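Local atomic coordinates of aldehyde dehydrogenase (Anabaena variabilis, PDB entry 4H7N), a protein that probably oxidises aldehydes to carboxylic acids with NAD+ as electron acceptor, as do other members of the aldehyde dehydrogenase family. Residues A[400-403]-A[404-407]; A[421-424]-A[425-429]; A[314-317]-A[318-322]. All coordinates share one frame; numbering follows the deposited sequence.

Contact 1 (A[400-403]-A[404-407])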
loop_
_atom_site.group_PDB
_atom_site.type_symbol
_atom_site.label_atom_id
_atom_site.label_comp_id
_atom_site.label_asym_id
_atom_site.label_seq_id
_atom_site.Cartn_x
_atom_site.Cartn_y
_atom_site.Cartn_z
ATOM N N SER A 400 17.612 -11.543 -29.869
ATOM C CA SER A 400 17.376 -10.118 -29.982
ATOM C C SER A 400 16.550 -9.687 -28.803
ATOM O O SER A 400 15.842 -10.500 -28.238
ATOM C CB SER A 400 16.628 -9.797 -31.291
ATOM O OG SER A 400 15.253 -10.202 -31.167
ATOM N N GLU A 401 16.606 -8.409 -28.453
ATOM C CA GLU A 401 15.813 -7.944 -27.355
ATOM C C GLU A 401 14.314 -8.069 -27.668
ATOM O O GLU A 401 13.547 -8.434 -26.793
ATOM C CB GLU A 401 16.216 -6.540 -26.887
ATOM C CG GLU A 401 15.577 -5.387 -27.632
ATOM C CD GLU A 401 15.965 -4.005 -27.090
ATOM O OE1 GLU A 401 17.150 -3.781 -26.751
ATOM O OE2 GLU A 401 15.070 -3.127 -27.056
ATOM N N ASP A 402 13.890 -7.774 -28.894
ATOM C CA ASP A 402 12.438 -7.851 -29.200
ATOM C C ASP A 402 11.861 -9.255 -29.108
ATOM O O ASP A 402 10.760 -9.443 -28.581
ATOM C CB ASP A 402 12.081 -7.162 -30.524
ATOM C CG ASP A 402 12.203 -5.634 -30.412
ATOM O OD1 ASP A 402 12.025 -5.065 -29.290
ATOM O OD2 ASP A 402 12.510 -4.998 -31.436
ATOM N N GLU A 403 12.629 -10.253 -29.512
ATOM C CA GLU A 403 12.183 -11.634 -29.296
ATOM C C GLU A 403 12.008 -12.021 -27.797
ATOM O O GLU A 403 10.985 -12.594 -27.395
ATOM C CB GLU A 403 13.123 -12.603 -30.009
ATOM C CG GLU A 403 12.549 -13.993 -30.083
ATOM C CD GLU A 403 13.498 -15.012 -30.663
ATOM O OE1 GLU A 403 14.637 -14.687 -31.078
ATOM O OE2 GLU A 403 13.055 -16.168 -30.705
ATOM N N ALA A 404 13.013 -11.695 -26.977
ATOM C CA ALA A 404 12.949 -11.932 -25.564
ATOM C C ALA A 404 11.787 -11.151 -24.934
ATOM O O ALA A 404 11.032 -11.692 -24.093
ATOM C CB ALA A 404 14.278 -11.551 -24.907
ATOM N N LEU A 405 11.629 -9.890 -25.312
ATOM C CA LEU A 405 10.610 -9.062 -24.668
ATOM C C LEU A 405 9.213 -9.641 -24.910
ATOM O O LEU A 405 8.349 -9.625 -23.981
ATOM C CB LEU A 405 10.685 -7.598 -25.111
ATOM C CG LEU A 405 11.790 -6.711 -24.492
ATOM C CD1 LEU A 405 11.960 -5.455 -25.325
ATOM C CD2 LEU A 405 11.510 -6.330 -23.060
ATOM N N LYS A 406 8.975 -10.144 -26.125
ATOM C CA LYS A 406 7.673 -10.796 -26.425
ATOM C C LYS A 406 7.321 -11.860 -25.398
ATOM O O LYS A 406 6.183 -12.003 -25.018
ATOM C CB LYS A 406 7.645 -11.469 -27.804
ATOM C CG LYS A 406 6.880 -10.717 -28.860
ATOM C CD LYS A 406 7.691 -9.548 -29.416
ATOM C CE LYS A 406 7.116 -8.982 -30.726
ATOM N NZ LYS A 406 8.105 -8.084 -31.395
ATOM N N VAL A 407 8.311 -12.625 -24.979
ATOM C CA VAL A 407 8.105 -13.674 -24.020
ATOM C C VAL A 407 8.016 -13.117 -22.631
ATOM O O VAL A 407 7.135 -13.514 -21.821
ATOM C CB VAL A 407 9.251 -14.688 -24.113
ATOM C CG1 VAL A 407 9.206 -15.682 -22.958
ATOM C CG2 VAL A 407 9.177 -15.398 -25.466
#

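Contact 2 (A[421-424]-A[425-429])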
loop_
_atom_site.group_PDB
_atom_site.type_symbol
_atom_site.label_atom_id
_atom_site.label_comp_id
_atom_site.label_asym_id
_atom_site.label_seq_id
_atom_site.Cartn_x
_atom_site.Cartn_y
_atom_site.Cartn_z
ATOM N N ALA A 421 20.640 -12.201 -16.434
ATOM C CA ALA A 421 19.879 -12.801 -15.334
ATOM C C ALA A 421 20.178 -12.117 -14.033
ATOM O O ALA A 421 21.311 -11.667 -13.801
ATOM C CB ALA A 421 20.176 -14.300 -15.200
ATOM N N ALA A 422 19.143 -12.044 -13.184
ATOM C CA ALA A 422 19.220 -11.492 -11.846
ATOM C C ALA A 422 19.703 -10.069 -11.757
ATOM O O ALA A 422 20.404 -9.714 -10.802
ATOM C CB ALA A 422 20.106 -12.395 -10.969
ATOM N N LEU A 423 19.349 -9.241 -12.732
ATOM C CA LEU A 423 19.904 -7.884 -12.756
ATOM C C LEU A 423 19.472 -7.077 -11.587
ATOM O O LEU A 423 20.256 -6.216 -11.130
ATOM C CB LEU A 423 19.608 -7.157 -14.068
ATOM C CG LEU A 423 20.468 -7.662 -15.205
ATOM C CD1 LEU A 423 19.946 -7.181 -16.530
ATOM C CD2 LEU A 423 21.926 -7.231 -15.000
ATOM N N THR A 424 18.308 -7.399 -10.991
ATOM C CA THR A 424 17.881 -6.620 -9.824
ATOM C C THR A 424 18.768 -6.833 -8.623
ATOM O O THR A 424 18.745 -6.052 -7.708
ATOM C CB THR A 424 16.431 -6.825 -9.409
ATOM O OG1 THR A 424 16.233 -8.169 -8.956
ATOM C CG2 THR A 424 15.534 -6.523 -10.599
ATOM N N ALA A 425 19.573 -7.871 -8.643
ATOM C CA ALA A 425 20.574 -8.007 -7.589
ATOM C C ALA A 425 21.699 -6.959 -7.719
ATOM O O ALA A 425 22.322 -6.583 -6.733
ATOM C CB ALA A 425 21.088 -9.457 -7.556
HETATM N N MSE A 426 21.935 -6.411 -8.909
HETATM C CA MSE A 426 23.064 -5.474 -9.108
HETATM C C MSE A 426 22.600 -4.069 -9.317
HETATM O O MSE A 426 23.384 -3.156 -9.355
HETATM C CB MSE A 426 23.908 -5.894 -10.312
HETATM C CG MSE A 426 24.585 -7.203 -9.966
HETATM SE SE MSE A 426 25.837 -7.007 -8.444
HETATM C CE MSE A 426 26.881 -5.451 -9.044
HETATM N N MSE A 427 21.306 -3.865 -9.473
HETATM C CA MSE A 427 20.801 -2.574 -9.830
HETATM C C MSE A 427 19.536 -2.282 -9.143
HETATM O O MSE A 427 18.707 -3.139 -8.964
HETATM C CB MSE A 427 20.351 -2.598 -11.247
HETATM C CG MSE A 427 21.544 -3.027 -12.012
HETATM SE SE MSE A 427 20.763 -3.141 -13.774
HETATM C CE MSE A 427 20.770 -1.177 -14.094
ATOM N N HIS A 428 19.354 -1.004 -8.934
ATOM C CA HIS A 428 18.369 -0.446 -8.075
ATOM C C HIS A 428 17.502 0.519 -8.906
ATOM O O HIS A 428 16.965 1.458 -8.352
ATOM C CB HIS A 428 19.160 0.367 -7.035
ATOM C CG HIS A 428 20.222 1.236 -7.657
ATOM N ND1 HIS A 428 19.927 2.402 -8.341
ATOM C CD2 HIS A 428 21.562 1.063 -7.778
ATOM C CE1 HIS A 428 21.040 2.927 -8.820
ATOM N NE2 HIS A 428 22.046 2.139 -8.482
ATOM N N GLU A 429 17.456 0.385 -10.232
ATOM C CA GLU A 429 16.550 1.215 -11.027
ATOM C C GLU A 429 15.481 0.307 -11.570
ATOM O O GLU A 429 15.711 -0.890 -11.727
ATOM C CB GLU A 429 17.265 1.884 -12.185
ATOM C CG GLU A 429 18.430 2.710 -11.714
ATOM C CD GLU A 429 19.787 2.132 -12.136
ATOM O OE1 GLU A 429 20.059 0.848 -12.074
ATOM O OE2 GLU A 429 20.554 3.030 -12.511
#

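Contact 3 (A[314-317]-A[318-322])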
loop_
_atom_site.group_PDB
_atom_site.type_symbol
_atom_site.label_atom_id
_atom_site.label_comp_id
_atom_site.label_asym_id
_atom_site.label_seq_id
_atom_site.Cartn_x
_atom_site.Cartn_y
_atom_site.Cartn_z
ATOM N N ALA A 314 20.343 -25.709 5.088
ATOM C CA ALA A 314 21.082 -26.886 4.673
ATOM C C ALA A 314 20.184 -28.117 4.623
ATOM O O ALA A 314 20.273 -28.891 3.671
ATOM C CB ALA A 314 22.267 -27.123 5.585
ATOM N N GLY A 315 19.319 -28.277 5.638
ATOM C CA GLY A 315 18.368 -29.364 5.656
ATOM C C GLY A 315 17.399 -29.290 4.486
ATOM O O GLY A 315 17.107 -30.295 3.878
ATOM N N ILE A 316 16.888 -28.096 4.178
ATOM C CA ILE A 316 15.960 -27.940 3.068
ATOM C C ILE A 316 16.612 -28.277 1.724
ATOM O O ILE A 316 16.023 -28.983 0.885
ATOM C CB ILE A 316 15.432 -26.494 3.010
ATOM C CG1 ILE A 316 14.447 -26.250 4.188
ATOM C CG2 ILE A 316 14.784 -26.229 1.666
ATOM C CD1 ILE A 316 14.062 -24.779 4.400
ATOM N N ILE A 317 17.812 -27.738 1.496
ATOM C CA ILE A 317 18.526 -27.992 0.229
ATOM C C ILE A 317 18.770 -29.505 0.083
ATOM O O ILE A 317 18.537 -30.097 -0.976
ATOM C CB ILE A 317 19.854 -27.239 0.172
ATOM C CG1 ILE A 317 19.620 -25.742 0.197
ATOM C CG2 ILE A 317 20.662 -27.626 -1.081
ATOM C CD1 ILE A 317 20.848 -24.914 0.497
ATOM N N ASN A 318 19.226 -30.132 1.160
ATOM C CA ASN A 318 19.464 -31.576 1.147
ATOM C C ASN A 318 18.184 -32.361 0.779
ATOM O O ASN A 318 18.187 -33.249 -0.073
ATOM C CB ASN A 318 20.031 -32.020 2.490
ATOM C CG ASN A 318 20.388 -33.491 2.498
ATOM O OD1 ASN A 318 21.268 -33.939 1.757
ATOM N ND2 ASN A 318 19.650 -34.250 3.262
ATOM N N ASP A 319 17.077 -31.926 1.346
ATOM C CA ASP A 319 15.793 -32.543 1.077
ATOM C C ASP A 319 15.351 -32.370 -0.382
ATOM O O ASP A 319 14.840 -33.305 -0.982
ATOM C CB ASP A 319 14.783 -31.965 2.045
ATOM C CG ASP A 319 13.404 -32.461 1.797
ATOM O OD1 ASP A 319 13.234 -33.672 1.964
ATOM O OD2 ASP A 319 12.500 -31.656 1.445
ATOM N N HIS A 320 15.626 -31.207 -0.975
ATOM C CA HIS A 320 15.272 -30.949 -2.377
ATOM C C HIS A 320 16.065 -31.833 -3.312
ATOM O O HIS A 320 15.532 -32.343 -4.303
ATOM C CB HIS A 320 15.440 -29.444 -2.733
ATOM C CG HIS A 320 14.351 -28.584 -2.172
ATOM N ND1 HIS A 320 14.000 -27.359 -2.706
ATOM C CD2 HIS A 320 13.491 -28.814 -1.147
ATOM C CE1 HIS A 320 12.974 -26.875 -2.027
ATOM N NE2 HIS A 320 12.654 -27.732 -1.073
ATOM N N ILE A 321 17.351 -32.008 -3.006
ATOM C CA ILE A 321 18.221 -32.858 -3.819
ATOM C C ILE A 321 17.759 -34.319 -3.716
ATOM O O ILE A 321 17.560 -34.998 -4.728
ATOM C CB ILE A 321 19.717 -32.741 -3.392
ATOM C CG1 ILE A 321 20.249 -31.362 -3.635
ATOM C CG2 ILE A 321 20.598 -33.709 -4.171
ATOM C CD1 ILE A 321 21.590 -31.124 -2.997
ATOM N N LEU A 322 17.540 -34.797 -2.502
ATOM C CA LEU A 322 17.009 -36.170 -2.334
ATOM C C LEU A 322 15.642 -36.412 -2.965
ATOM O O LEU A 322 15.433 -37.429 -3.653
ATOM C CB LEU A 322 16.945 -36.546 -0.859
ATOM C CG LEU A 322 18.301 -36.664 -0.158
ATOM C CD1 LEU A 322 18.080 -36.847 1.342
ATOM C CD2 LEU A 322 19.172 -37.794 -0.689
HETATM O O HOH W 1 17.267 -32.699 5.043
#

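Contact 1 (A[400-403]-A[404-407])
Lys-406 folds its side chain back over Asp-402, one turn earlier in helix 401-408, and its atoms can be followed outward one by one. CB starts beside a backbone oxygen, 3.5 Å from Glu-403 O. CG makes no close contact, at 4.1 Å from Asp-402 O. The chain then bends at chi2 (78°), which brings CD in, 3.2 Å from Asp-402 O. CE carries the chain on to the ammonium group, which ends beside the methylene of Asp-402, with Lys-406 NZ 4.2 Å from Asp-402 CB. The charges do not meet: Lys-406 NZ lies 5.4 Å from Asp-402 OD1, so no salt bridge is formed.

Beneath this lies the backbone ladder. Asp-402 O accepts Lys-406 N at 3.1 Å, and Glu-401 O accepts Leu-405 N at 2.8 Å. Leu-405 CB, CG and CD1 crowd round that same Glu-401 oxygen. At the start of the helix Ser-400 is the N-cap: its OG accepts Glu-403 N at 3.1 Å in a fairly straight bond (164°). The carboxylate of Glu-403 turns elsewhere, OE1 bonding to Ser-244 OG. The helix is the crossover of the beta-alpha-beta unit between strands 393-397 and 415-418; Ala-404 and Val-407 pack on Val-396, while Glu-401 and Leu-405 meet Ile-461 and Gln-121 of the second subunit.

The chemistry is thus that of a capped first turn: Ser-400 OG accepts the amide of Glu-403, Ala-404 N bonds only weakly to Ser-400 O, and firmer bonds follow at Leu-405 and Lys-406; any attraction between Asp-402 and Lys-406 is probably weak at this separation.

Contact 2 (A[421-424]-A[425-429])
Leu-423 O is gripped by two successive amides, those of Met-426 and Met-427. The first bond is the shorter, 2.8 Å from Met-426 N to Leu-423 O, with the donor standing well above the carbonyl plane (51° out of it). The second, from Met-427 N to the same oxygen, is weak, because its N-H points poorly at the acceptor (120°). One residue earlier, Ala-425 N reaches Ala-422 O at 3.0 Å, again from above the plane, so two i to i+3 turns, 422-425 and 423-426, overlap. Ala-425 also sets its methyl against that oxygen, CB lying 3.3 Å from Ala-422 O.

Among the side chains, the selenium of the selenomethionine at Met-427 comes alongside the methylene of Leu-423, SE to CB 4.2 Å. The CG of Met-427 lies anti to its own carbonyl carbon (chi1 -57°), a torsion that sets it 3.6 Å from Leu-423 O, as near as CB already is.

These overlapping turns shape the loop between strands 415-418 and 439-440 close to the predicted active site, the side chain of Thr-424 being about 7 Å from that of Glu-232. Ala-422 and Met-426 touch Trp-256 of helix 247-259, Ala-421 rests on strand 393-397, and Trp-470 of the second subunit packs on Leu-423 and Met-426.

Contact 3 (A[314-317]-A[318-322])
Residues 314-317 and 318-322 form one unbroken run of helix 311-326, and four backbone bonds stitch them together. Asn-318 N, Asp-319 N, His-320 N and Ile-321 N bind the oxygens of Ala-314, Gly-315, Ile-316 and Ile-317, the His-320 N to Ile-316 O bond being 2.9 Å long. Gly-315 O has a second partner, a water that donates to it at 2.7 Å and weakly accepts from Asn-318 ND2.

The ring of His-320 lies alongside Ile-316, both side chains pointing the same way. CG2 of Ile-316, anti to its own backbone N, stands over one ring face in a CH-pi contact, 4.1 Å from the centroid of the His-320 ring and 23° off the normal. It sits nearer the NE2 side of the ring, 3.8 Å from His-320 NE2. At the ring's rim, ND1 is hydrogen-bonded to Thr-365 OG1, which, with the Ile-316 contact, would limit its rotation. Replacing this histidine by an alanine would probably leave Thr-365 OG1 without this partner and strip away the face that Ile-316 CG2 rests on. One residue further along, Ile-317 CG2 meets Ile-321 CD1 at 4.1 Å.

The i to i+4 bonds are those of an alpha-helix, and the burial of Ala-314, Ile-317, His-320 and Ile-321 against exposed Gly-315 and Leu-322 makes it amphipathic, on the helix leading into strand 330-333.

How the contacts relate
Along the chain contact 3 comes first, then contact 1, then contact 2. They lie apart: the centres of contacts 1 and 2 are about 19 Å from each other, those of 2 and 3 about 27 Å, and those of 1 and 3 about 35 Å. All relate to the seven-stranded mixed sheet. Helix 311-326, with contact 3, precedes its outermost strand 330-333; helix 401-408, with contact 1, crosses from strand 393-397 to strand 415-418 at the opposite edge in a beta-alpha-beta unit; contact 2 follows directly in the loop after 415-418. Contacts 1 and 2 both touch the second subunit, contact 3 does not, which is consistent with the 415-418 edge lying near the subunit interface.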